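Local coordinates for protein dipeptide Epimerase (Enterococcus faecalis V583, PDB 3JW7) that belongs to the mandelate racemase/muconate lactonizing enzyme family of the enolase superfamily and binds a magnesium ion at the mouth of its barrel domain, at residues V214-K219 / D240-D245; F19-G24 / D189-W194; G285-I290 / Q311-R316; A98-D103 / K264-G269. One frame throughout, in Å; residues are numbered along the deposited sequence.

Contact 1: residues V214-K219 / D240-D245; sequences VEQPVK and DESCFD. With MG (magnesium ion), chain L; TYR (tyrosine), chain J.
Gln216 reaches across to the turn at 240-243 with its side-chain amide, and all three direct hydrogen bonds across the contact run through that group. Its OE1 takes two backbone N-H groups. Asp240 N gives the straighter bond, 2.9 Å to Gln216 OE1, and lies in the carbonyl plane. Ser242 N comes from above that plane, 62° out of it, at 3.2 Å from Gln216 OE1. The amide nitrogen has two acceptors: Gln216 NE2 donates to Ser242 OG at 2.8 Å and to Val218 O of its own segment at 2.9 Å. Ser242 OG is also hydrogen-bonded to Arg220 O. CG of Gln216 sits anti to the backbone N (chi1 -164°), which sets it 3.2 Å from Glu241 OE1, and the bend at chi2 carries the amide to the turn. The amide and carboxylate planes are steeply turned, 76° apart. Glu241 OE1 accepts from a metal-bound water, while OE2 is held by Gln192 and Asn191.

The segments lie at the ends of neighbouring strands 211-215 and 236-239 of the modified TIM barrel, (β/α)7β, and their carboxylates meet at magnesium. Glu215 OE2 and Asp240 OD2 both bind the ion, each at 2.3 Å, and lie 3.5 Å from each other. The carboxylate of the bound tyrosine and Asp189 are further ligands. Glu215 also pairs with Lys159, and Asp240 with Lys264 and Lys267. The metal and the lysines probably offset the close approach of the two acidic oxygens.

Contact 2: residues F19-G24 / D189-W194; sequences FTIALG and DANQAW. With MG (magnesium ion), chain L; TYR (tyrosine), chain J; ILE (isoleucine), chain I.
The side chain of Asn191 leaves with CG anti to its carbonyl carbon (chi1 -77°), which brings Asn191 OD1 to 3.7 Å from Ile21 CB, the two side chains crossing at about a right angle. Ile21 has CG1 between its backbone N and carbonyl carbon (chi1 64°), and this turns CG1 and CD1 toward the ligand ring. Ile21 CD1 lies 3.7 Å from TYR CD1 of the bound tyrosine. Asn191 ND2 donates to the ligand carboxylate, 3.0 Å to TYR OXT. Its OD1 accepts from Lys161 and from a water that in turn accepts from Ala22 N. The contact joins two domains of the enolase superfamily fold: the turn 21-24 of the N-terminal domain covers the loop after barrel strand 185-189. That loop opens with an Asx turn, Asp189 OD1 accepting from Asn191 N, while Asp189 OD2 binds magnesium at 2.3 Å. Further along the turn, the methyl of Ala22 rests on the loop, with CB 3.4 Å from Ala190 O and 3.9 Å from Ala193 CB. Leu23 lies across Asn191 and Gln192; its CD2 is 3.5 Å from Asn191 O, and both its methyls meet Gln192 NE2. Gln192 OE1 accepts from Arg220 N.

Contact 3: residues G285-I290 / Q311-R316; sequences GIECMI and QKNITR
Cys288 and Ile314 pair as parallel neighbours in strands 287-290 and 314-317, the last two of the barrel. They form a β-α-β unit with helix 298-310 between them. Cys288 N bonds to Asn313 O at 3.0 Å, and Ile290 N to Arg316 O at 3.1 Å. Between these bonds the register slips by one residue, a beta bulge, and the Thr315 N bond to Cys288 O is weak. On one face Ile290 CB packs on Ile314 CG2 at 3.9 Å. On the other Met289 crosses Arg316 at about a right angle, its CG 3.5 Å from Arg316 CB.

The hydroxyl OG1 of Thr315 donates to Glu287 OE1 at 2.6 Å, coming from above the carboxylate plane. Arg316 NH1 donates to a water that also bonds Thr315 OG1, but its salt bridge to Glu287 is long. Asn313 turns its amide back with CG anti to the backbone N (chi1 -166°). Its ND2 gives a straight bond to Ile286 O, 2.9 Å long and on a lone pair.

Further out, helices 271-284 and 298-310 cover Ile314, and Glu212 holds Arg316 NE. Asn278 OD1, on helix 271-284, is a second acceptor for Asn313 ND2.

Contact 4: residues A98-D103 / K264-G269; sequences AKAAID and KLMKCG. With TYR (tyrosine), chain J.
Ala100 lies against Gly269, their CA atoms 4.2 Å apart, where helix 96-114 passes the end of the short helix 265-268. Gly269 is the first residue beyond that helix and has positive phi (84°). Its bare CA sits close against the long helix, 4.1 Å from Lys99 CB. Gly269 O lies over the backbone between Lys99 and Ala100, 3.5 Å from Lys99 C, and Asp103 CB also borders it. At the other end of the short helix, Lys264 is the N-cap residue, and its carbonyl oxygen accepts from both Lys267 N and Cys268 N.

The methyl of Ala100 makes most of the side-chain contact. Its CB is 3.5 Å from Leu265 O and equally close to Met266 CE, which is tight for two carbons. The bends at chi2 (-55°) and chi3 turn the terminal methyl of Met266 onto Ala100 CB, with SD just behind.

The contact is an interface between the two domains of the enolase superfamily architecture. The long helix belongs to the N-terminal domain, and the short one follows barrel strand 260-263. Asp103 extends the join with its carboxylate: OD2 accepts from Ile271 N, and OD1 from His272 N and His85. Lys99 turns its amine away to Asp89. Facing the barrel mouth, Lys264 bends at chi4 (58°) to bring NZ to the bound tyrosine, donating to TYR O at 3.2 Å.

Overall arrangement
Contacts 1 and 2 share the magnesium ion, the bound tyrosine and a metal-bound water, and their centres are 11 Å apart. They also touch directly, with Gln216 O 2.8 Å from Gln192 N, a probable hydrogen bond. Contact 4 meets contact 1 by charge: Lys267 NZ lies 2.7 Å from Asp240 OD1, and Lys264 of the same segment reaches the tyrosine. Contact 3 pairs the last two barrel strands, 287-290 and 314-317, and meets contact 1 where Met289 CE packs on Glu215 OE1 at 3.4 Å. Contacts 2 and 4 both join the N-terminal domain to the barrel, with centres about 22 Å apart.

Contact 1: residues V214-K219 / D240-D245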
# COMPACT_ATOMS: atom_id res chain seq x y z
N VAL A 214 -9.49 12.94 1.45
CA VAL A 214 -10.45 11.89 1.16
C VAL A 214 -9.89 11.05 0.02
O VAL A 214 -9.52 11.58 -1.04
CB VAL A 214 -11.82 12.46 0.73
CG1 VAL A 214 -12.78 11.32 0.44
CG2 VAL A 214 -12.38 13.37 1.83
N GLU A 215 -9.84 9.75 0.25
CA GLU A 215 -9.33 8.79 -0.73
C GLU A 215 -10.44 8.21 -1.60
O GLU A 215 -11.51 7.85 -1.10
CB GLU A 215 -8.66 7.63 -0.00
CG GLU A 215 -7.16 7.59 -0.10
CD GLU A 215 -6.58 6.37 0.58
OE1 GLU A 215 -6.43 6.39 1.82
OE2 GLU A 215 -6.28 5.39 -0.12
N GLN A 216 -10.14 8.11 -2.90
CA GLN A 216 -11.02 7.52 -3.91
C GLN A 216 -12.51 7.54 -3.58
O GLN A 216 -13.11 6.50 -3.33
CB GLN A 216 -10.58 6.07 -4.16
CG GLN A 216 -11.11 5.44 -5.44
CD GLN A 216 -10.49 6.05 -6.68
OE1 GLN A 216 -9.28 6.28 -6.74
NE2 GLN A 216 -11.32 6.29 -7.69
N PRO A 217 -13.13 8.73 -3.61
CA PRO A 217 -14.56 8.82 -3.30
C PRO A 217 -15.50 8.19 -4.32
O PRO A 217 -16.59 7.73 -3.97
CB PRO A 217 -14.78 10.33 -3.16
CG PRO A 217 -13.76 10.91 -4.09
CD PRO A 217 -12.54 10.06 -3.80
N VAL A 218 -15.05 8.14 -5.57
CA VAL A 218 -15.86 7.59 -6.66
C VAL A 218 -15.29 6.35 -7.35
O VAL A 218 -14.14 5.95 -7.11
CB VAL A 218 -16.11 8.67 -7.74
CG1 VAL A 218 -16.70 9.92 -7.09
CG2 VAL A 218 -14.81 9.02 -8.45
N LYS A 219 -16.10 5.74 -8.21
CA LYS A 219 -15.69 4.55 -8.95
C LYS A 219 -14.36 4.79 -9.66
O LYS A 219 -14.13 5.86 -10.23
CB LYS A 219 -16.77 4.16 -9.98
CG LYS A 219 -18.11 3.79 -9.36
CD LYS A 219 -17.99 2.58 -8.45
CE LYS A 219 -19.36 2.15 -7.92
NZ LYS A 219 -19.31 0.88 -7.14
N ASP A 240 -6.65 6.29 -5.54
CA ASP A 240 -6.11 5.01 -5.12
C ASP A 240 -6.40 4.00 -6.22
O ASP A 240 -5.56 3.78 -7.09
CB ASP A 240 -6.72 4.53 -3.80
CG ASP A 240 -6.16 3.19 -3.36
OD1 ASP A 240 -5.23 2.67 -4.03
OD2 ASP A 240 -6.64 2.65 -2.34
N GLU A 241 -7.59 3.42 -6.21
CA GLU A 241 -7.94 2.42 -7.22
C GLU A 241 -7.87 2.96 -8.65
O GLU A 241 -7.74 2.19 -9.60
CB GLU A 241 -9.32 1.82 -6.95
CG GLU A 241 -9.39 1.01 -5.67
CD GLU A 241 -9.97 1.78 -4.51
OE1 GLU A 241 -9.56 2.94 -4.29
OE2 GLU A 241 -10.85 1.22 -3.81
N SER A 242 -7.96 4.29 -8.80
CA SER A 242 -7.88 4.90 -10.13
C SER A 242 -6.44 4.95 -10.63
O SER A 242 -6.20 5.28 -11.80
CB SER A 242 -8.44 6.33 -10.10
OG SER A 242 -9.86 6.33 -10.07
N CYS A 243 -5.48 4.64 -9.78
CA CYS A 243 -4.08 4.67 -10.20
C CYS A 243 -3.31 3.41 -9.80
O CYS A 243 -2.95 3.24 -8.63
CB CYS A 243 -3.39 5.91 -9.62
SG CYS A 243 -1.72 6.21 -10.27
N PHE A 244 -3.07 2.53 -10.76
CA PHE A 244 -2.34 1.30 -10.52
C PHE A 244 -0.86 1.45 -10.85
O PHE A 244 0.01 1.15 -10.03
CB PHE A 244 -2.92 0.16 -11.36
CG PHE A 244 -4.10 -0.54 -10.74
CD1 PHE A 244 -5.03 0.17 -9.99
CD2 PHE A 244 -4.29 -1.90 -10.94
CE1 PHE A 244 -6.13 -0.48 -9.43
CE2 PHE A 244 -5.40 -2.55 -10.39
CZ PHE A 244 -6.32 -1.84 -9.63
N ASP A 245 -0.58 1.93 -12.06
CA ASP A 245 0.80 2.06 -12.52
C ASP A 245 1.22 3.44 -12.99
O ASP A 245 0.49 4.42 -12.86
CB ASP A 245 1.06 1.05 -13.64
CG ASP A 245 0.05 1.17 -14.77
OD1 ASP A 245 -0.45 2.28 -15.02
OD2 ASP A 245 -0.25 0.14 -15.42
MG MG L . -7.58 3.47 -0.36
N TYR J . -5.87 -0.93 1.98
CA TYR J . -6.74 -0.65 0.85
C TYR J . -6.92 0.85 0.61
O TYR J . -5.95 1.60 0.83
CB TYR J . -8.10 -1.33 1.06
CG TYR J . -8.06 -2.84 1.14
CD1 TYR J . -8.82 -3.53 2.08
CD2 TYR J . -7.30 -3.60 0.25
CE1 TYR J . -8.84 -4.92 2.14
CE2 TYR J . -7.31 -5.01 0.29
CZ TYR J . -8.09 -5.65 1.25
OH TYR J . -8.14 -7.03 1.30
OXT TYR J . -8.03 1.24 0.19
O HOH W 1 -9.42 4.17 -1.79

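Contact 2: residues F19-G24 / D189-W194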
# COMPACT_ATOMS: atom_id res chain seq x y z
N PHE A 19 -12.04 -7.33 8.73
CA PHE A 19 -12.05 -5.93 8.34
C PHE A 19 -13.01 -5.71 7.18
O PHE A 19 -12.99 -6.46 6.21
CB PHE A 19 -10.64 -5.46 7.96
CG PHE A 19 -10.04 -4.49 8.93
CD1 PHE A 19 -9.59 -4.92 10.18
CD2 PHE A 19 -9.98 -3.13 8.63
CE1 PHE A 19 -9.08 -4.01 11.11
CE2 PHE A 19 -9.47 -2.22 9.55
CZ PHE A 19 -9.03 -2.66 10.79
N THR A 20 -13.85 -4.70 7.32
CA THR A 20 -14.84 -4.38 6.30
C THR A 20 -14.62 -3.01 5.66
O THR A 20 -14.43 -2.00 6.35
CB THR A 20 -16.26 -4.40 6.91
OG1 THR A 20 -16.53 -5.71 7.44
CG2 THR A 20 -17.30 -4.06 5.84
N ILE A 21 -14.62 -2.98 4.34
CA ILE A 21 -14.49 -1.73 3.61
C ILE A 21 -15.65 -1.71 2.63
O ILE A 21 -16.40 -2.69 2.55
CB ILE A 21 -13.14 -1.60 2.84
CG1 ILE A 21 -13.03 -2.67 1.75
CG2 ILE A 21 -11.97 -1.69 3.83
CD1 ILE A 21 -11.99 -2.34 0.70
N ALA A 22 -15.79 -0.63 1.89
CA ALA A 22 -16.89 -0.50 0.94
C ALA A 22 -16.96 -1.63 -0.09
O ALA A 22 -18.04 -2.00 -0.53
CB ALA A 22 -16.80 0.85 0.24
N LEU A 23 -15.80 -2.18 -0.44
CA LEU A 23 -15.71 -3.24 -1.45
C LEU A 23 -15.93 -4.66 -0.96
O LEU A 23 -16.18 -5.56 -1.76
CB LEU A 23 -14.34 -3.18 -2.13
CG LEU A 23 -13.96 -1.83 -2.75
CD1 LEU A 23 -12.53 -1.90 -3.27
CD2 LEU A 23 -14.92 -1.47 -3.86
N GLY A 24 -15.83 -4.87 0.35
CA GLY A 24 -16.02 -6.21 0.88
C GLY A 24 -15.31 -6.40 2.21
O GLY A 24 -14.88 -5.43 2.84
N ASP A 189 -11.59 7.36 3.58
CA ASP A 189 -11.44 6.51 2.41
C ASP A 189 -12.79 5.87 2.14
O ASP A 189 -13.25 5.04 2.91
CB ASP A 189 -10.39 5.43 2.68
CG ASP A 189 -10.03 4.65 1.42
OD1 ASP A 189 -10.82 4.68 0.45
OD2 ASP A 189 -8.97 3.99 1.42
N ALA A 190 -13.40 6.25 1.02
CA ALA A 190 -14.72 5.75 0.64
C ALA A 190 -14.67 4.53 -0.27
O ALA A 190 -15.70 3.93 -0.56
CB ALA A 190 -15.51 6.86 -0.04
N ASN A 191 -13.47 4.16 -0.70
CA ASN A 191 -13.28 3.01 -1.59
C ASN A 191 -14.30 2.93 -2.73
O ASN A 191 -14.98 1.91 -2.91
CB ASN A 191 -13.26 1.70 -0.79
CG ASN A 191 -11.94 1.47 -0.07
OD1 ASN A 191 -11.87 1.49 1.16
ND2 ASN A 191 -10.87 1.26 -0.84
N GLN A 192 -14.40 4.03 -3.48
CA GLN A 192 -15.26 4.14 -4.66
C GLN A 192 -16.77 4.13 -4.42
O GLN A 192 -17.54 4.04 -5.38
CB GLN A 192 -14.95 3.00 -5.64
CG GLN A 192 -13.48 2.75 -5.90
CD GLN A 192 -13.27 1.50 -6.73
OE1 GLN A 192 -13.70 1.44 -7.89
NE2 GLN A 192 -12.61 0.50 -6.16
N ALA A 193 -17.19 4.23 -3.17
CA ALA A 193 -18.61 4.15 -2.81
C ALA A 193 -19.57 5.28 -3.16
O ALA A 193 -20.77 5.03 -3.32
CB ALA A 193 -18.72 3.85 -1.31
N TRP A 194 -19.08 6.50 -3.28
CA TRP A 194 -19.96 7.63 -3.55
C TRP A 194 -20.05 8.13 -4.98
O TRP A 194 -19.10 8.02 -5.75
CB TRP A 194 -19.56 8.84 -2.70
CG TRP A 194 -19.44 8.59 -1.23
CD1 TRP A 194 -20.21 7.77 -0.46
CD2 TRP A 194 -18.53 9.24 -0.34
NE1 TRP A 194 -19.84 7.87 0.86
CE2 TRP A 194 -18.81 8.77 0.96
CE3 TRP A 194 -17.51 10.19 -0.51
CZ2 TRP A 194 -18.10 9.20 2.08
CZ3 TRP A 194 -16.80 10.62 0.60
CH2 TRP A 194 -17.10 10.13 1.88
MG MG L . -7.58 3.47 -0.36
N TYR J . -5.87 -0.93 1.98
CA TYR J . -6.74 -0.65 0.85
C TYR J . -6.92 0.85 0.61
O TYR J . -5.95 1.60 0.83
CB TYR J . -8.10 -1.33 1.06
CG TYR J . -8.06 -2.84 1.14
CD1 TYR J . -8.82 -3.53 2.08
CD2 TYR J . -7.30 -3.60 0.25
CE1 TYR J . -8.84 -4.92 2.14
CE2 TYR J . -7.31 -5.01 0.29
CZ TYR J . -8.09 -5.65 1.25
OH TYR J . -8.14 -7.03 1.30
OXT TYR J . -8.03 1.24 0.19
N ILE I . -4.86 0.24 5.26
CA ILE I . -5.06 -0.85 4.26
C ILE I . -6.08 -0.44 3.20
O ILE I . -7.02 0.30 3.49
CB ILE I . -5.57 -2.16 4.91
CG1 ILE I . -6.79 -1.85 5.78
CG2 ILE I . -4.44 -2.83 5.70
CD1 ILE I . -7.59 -3.09 6.20
O HOH W 2 -14.27 1.74 2.53
O HOH W 1 -9.42 4.17 -1.79

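Contact 3: residues G285-I290 / Q311-R316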
# COMPACT_ATOMS: atom_id res chain seq x y z
N GLY A 285 4.17 17.96 -8.99
CA GLY A 285 3.76 18.67 -7.79
C GLY A 285 2.68 17.94 -7.01
O GLY A 285 1.91 18.55 -6.27
N ILE A 286 2.63 16.62 -7.18
CA ILE A 286 1.67 15.78 -6.48
C ILE A 286 2.41 14.90 -5.47
O ILE A 286 3.34 14.18 -5.83
CB ILE A 286 0.92 14.87 -7.48
CG1 ILE A 286 0.06 15.72 -8.42
CG2 ILE A 286 0.06 13.85 -6.73
CD1 ILE A 286 -0.59 14.92 -9.53
N GLU A 287 2.01 14.97 -4.21
CA GLU A 287 2.64 14.15 -3.18
C GLU A 287 2.03 12.76 -3.22
O GLU A 287 0.92 12.56 -3.72
CB GLU A 287 2.44 14.78 -1.80
CG GLU A 287 3.40 15.92 -1.49
CD GLU A 287 3.11 16.60 -0.16
OE1 GLU A 287 2.54 15.94 0.74
OE2 GLU A 287 3.47 17.78 -0.01
N CYS A 288 2.77 11.78 -2.70
CA CYS A 288 2.27 10.40 -2.68
C CYS A 288 2.21 9.80 -1.29
O CYS A 288 2.98 10.17 -0.39
CB CYS A 288 3.16 9.50 -3.56
SG CYS A 288 3.19 9.89 -5.33
N MET A 289 1.28 8.87 -1.11
CA MET A 289 1.13 8.15 0.15
C MET A 289 1.34 6.69 -0.19
O MET A 289 0.73 6.17 -1.12
CB MET A 289 -0.27 8.31 0.75
CG MET A 289 -0.44 7.45 2.01
SD MET A 289 -1.97 7.71 2.93
CE MET A 289 -3.04 6.56 2.11
N ILE A 290 2.21 6.03 0.57
CA ILE A 290 2.47 4.61 0.36
C ILE A 290 1.36 3.86 1.12
O ILE A 290 1.06 4.18 2.27
CB ILE A 290 3.88 4.23 0.89
CG1 ILE A 290 4.23 2.80 0.50
CG2 ILE A 290 3.96 4.43 2.40
CD1 ILE A 290 4.35 2.60 -0.97
N GLN A 311 12.25 8.00 -0.10
CA GLN A 311 11.78 9.05 -1.01
C GLN A 311 11.08 10.22 -0.34
O GLN A 311 10.09 10.05 0.36
CB GLN A 311 10.83 8.44 -2.04
CG GLN A 311 11.50 7.50 -3.03
CD GLN A 311 12.35 8.24 -4.03
OE1 GLN A 311 13.58 8.19 -3.99
NE2 GLN A 311 11.69 8.94 -4.94
N LYS A 312 11.60 11.42 -0.58
CA LYS A 312 11.05 12.63 -0.00
C LYS A 312 9.59 12.90 -0.39
O LYS A 312 8.80 13.35 0.45
CB LYS A 312 11.91 13.83 -0.41
CG LYS A 312 11.35 15.16 0.05
CD LYS A 312 12.14 16.32 -0.54
CE LYS A 312 11.46 17.65 -0.21
NZ LYS A 312 12.17 18.80 -0.83
N ASN A 313 9.23 12.63 -1.64
CA ASN A 313 7.87 12.91 -2.09
C ASN A 313 6.79 11.96 -1.57
O ASN A 313 5.60 12.23 -1.75
CB ASN A 313 7.81 12.99 -3.61
CG ASN A 313 6.51 13.60 -4.10
OD1 ASN A 313 6.22 14.77 -3.81
ND2 ASN A 313 5.71 12.83 -4.82
N ILE A 314 7.18 10.85 -0.97
CA ILE A 314 6.21 9.94 -0.37
C ILE A 314 6.12 10.51 1.04
O ILE A 314 6.92 10.19 1.92
CB ILE A 314 6.72 8.48 -0.37
CG1 ILE A 314 6.83 7.99 -1.82
CG2 ILE A 314 5.76 7.58 0.42
CD1 ILE A 314 7.33 6.56 -1.98
N THR A 315 5.15 11.39 1.24
CA THR A 315 4.99 12.11 2.50
C THR A 315 4.02 11.55 3.51
O THR A 315 3.95 12.03 4.65
CB THR A 315 4.59 13.56 2.21
OG1 THR A 315 3.30 13.57 1.57
CG2 THR A 315 5.60 14.20 1.27
N ARG A 316 3.24 10.55 3.11
CA ARG A 316 2.29 9.93 4.01
C ARG A 316 2.45 8.43 3.92
O ARG A 316 2.96 7.92 2.92
CB ARG A 316 0.85 10.30 3.63
CG ARG A 316 0.50 11.77 3.82
CD ARG A 316 -0.96 12.01 3.44
NE ARG A 316 -1.39 13.38 3.67
CZ ARG A 316 -1.21 14.39 2.82
NH1 ARG A 316 -0.59 14.19 1.67
NH2 ARG A 316 -1.64 15.61 3.13
O HOH W 3 1.00 12.18 0.63

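Contact 4: residues A98-D103 / K264-G269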
# COMPACT_ATOMS: atom_id res chain seq x y z
N ALA A 98 2.21 -10.70 -8.55
CA ALA A 98 3.28 -11.63 -8.91
C ALA A 98 4.59 -10.90 -9.25
O ALA A 98 5.67 -11.36 -8.89
CB ALA A 98 2.85 -12.50 -10.09
N LYS A 99 4.47 -9.78 -9.95
CA LYS A 99 5.64 -9.01 -10.35
C LYS A 99 6.27 -8.35 -9.12
O LYS A 99 7.50 -8.26 -9.02
CB LYS A 99 5.25 -7.96 -11.40
CG LYS A 99 4.71 -8.59 -12.69
CD LYS A 99 4.41 -7.56 -13.78
CE LYS A 99 3.79 -8.23 -15.01
NZ LYS A 99 3.37 -7.26 -16.07
N ALA A 100 5.44 -7.91 -8.19
CA ALA A 100 5.95 -7.30 -6.96
C ALA A 100 6.72 -8.33 -6.15
O ALA A 100 7.77 -8.02 -5.58
CB ALA A 100 4.79 -6.75 -6.13
N ALA A 101 6.20 -9.55 -6.10
CA ALA A 101 6.87 -10.61 -5.34
C ALA A 101 8.30 -10.82 -5.81
O ALA A 101 9.21 -10.95 -5.00
CB ALA A 101 6.07 -11.92 -5.43
N ILE A 102 8.50 -10.85 -7.12
CA ILE A 102 9.83 -11.04 -7.71
C ILE A 102 10.69 -9.80 -7.50
O ILE A 102 11.84 -9.88 -7.06
CB ILE A 102 9.71 -11.32 -9.23
CG1 ILE A 102 9.00 -12.65 -9.46
CG2 ILE A 102 11.09 -11.32 -9.88
CD1 ILE A 102 9.76 -13.88 -8.94
N ASP A 103 10.13 -8.64 -7.84
CA ASP A 103 10.81 -7.35 -7.72
C ASP A 103 11.32 -7.11 -6.29
O ASP A 103 12.48 -6.75 -6.09
CB ASP A 103 9.82 -6.25 -8.14
CG ASP A 103 10.30 -4.84 -7.80
OD1 ASP A 103 10.53 -4.04 -8.74
OD2 ASP A 103 10.41 -4.53 -6.61
N LYS A 264 0.84 1.62 -4.18
CA LYS A 264 0.87 0.31 -3.55
C LYS A 264 1.76 -0.61 -4.38
O LYS A 264 1.58 -0.71 -5.59
CB LYS A 264 -0.52 -0.32 -3.48
CG LYS A 264 -1.48 0.28 -2.46
CD LYS A 264 -2.76 -0.56 -2.38
CE LYS A 264 -3.77 0.02 -1.39
NZ LYS A 264 -4.14 1.41 -1.75
N LEU A 265 2.71 -1.28 -3.74
CA LEU A 265 3.58 -2.19 -4.49
C LEU A 265 2.75 -3.27 -5.16
O LEU A 265 3.07 -3.72 -6.25
CB LEU A 265 4.61 -2.84 -3.57
CG LEU A 265 5.59 -1.87 -2.90
CD1 LEU A 265 6.64 -2.67 -2.14
CD2 LEU A 265 6.25 -0.98 -3.96
N MET A 266 1.66 -3.66 -4.51
CA MET A 266 0.80 -4.70 -5.07
C MET A 266 -0.08 -4.21 -6.23
O MET A 266 -0.70 -5.02 -6.91
CB MET A 266 -0.07 -5.31 -3.97
CG MET A 266 0.73 -6.00 -2.88
SD MET A 266 1.87 -7.25 -3.53
CE MET A 266 3.40 -6.67 -2.96
N LYS A 267 -0.15 -2.90 -6.43
CA LYS A 267 -0.93 -2.34 -7.54
C LYS A 267 -0.05 -2.09 -8.77
O LYS A 267 -0.48 -2.28 -9.91
CB LYS A 267 -1.58 -0.99 -7.18
CG LYS A 267 -2.85 -1.05 -6.36
CD LYS A 267 -3.55 0.32 -6.34
CE LYS A 267 -2.62 1.42 -5.79
NZ LYS A 267 -3.24 2.78 -5.80
N CYS A 268 1.19 -1.68 -8.52
CA CYS A 268 2.10 -1.34 -9.62
C CYS A 268 3.12 -2.41 -9.99
O CYS A 268 3.87 -2.25 -10.95
CB CYS A 268 2.85 -0.04 -9.30
SG CYS A 268 3.92 -0.14 -7.87
N GLY A 269 3.16 -3.49 -9.22
CA GLY A 269 4.09 -4.55 -9.54
C GLY A 269 5.51 -4.40 -9.03
O GLY A 269 6.46 -4.85 -9.68
N TYR J . -5.87 -0.93 1.98
CA TYR J . -6.74 -0.65 0.85
C TYR J . -6.92 0.85 0.61
O TYR J . -5.95 1.60 0.83
CB TYR J . -8.10 -1.33 1.06
CG TYR J . -8.06 -2.84 1.14
CD1 TYR J . -8.82 -3.53 2.08
CD2 TYR J . -7.30 -3.60 0.25
CE1 TYR J . -8.84 -4.92 2.14
CE2 TYR J . -7.31 -5.01 0.29
CZ TYR J . -8.09 -5.65 1.25
OH TYR J . -8.14 -7.03 1.30
OXT TYR J . -8.03 1.24 0.19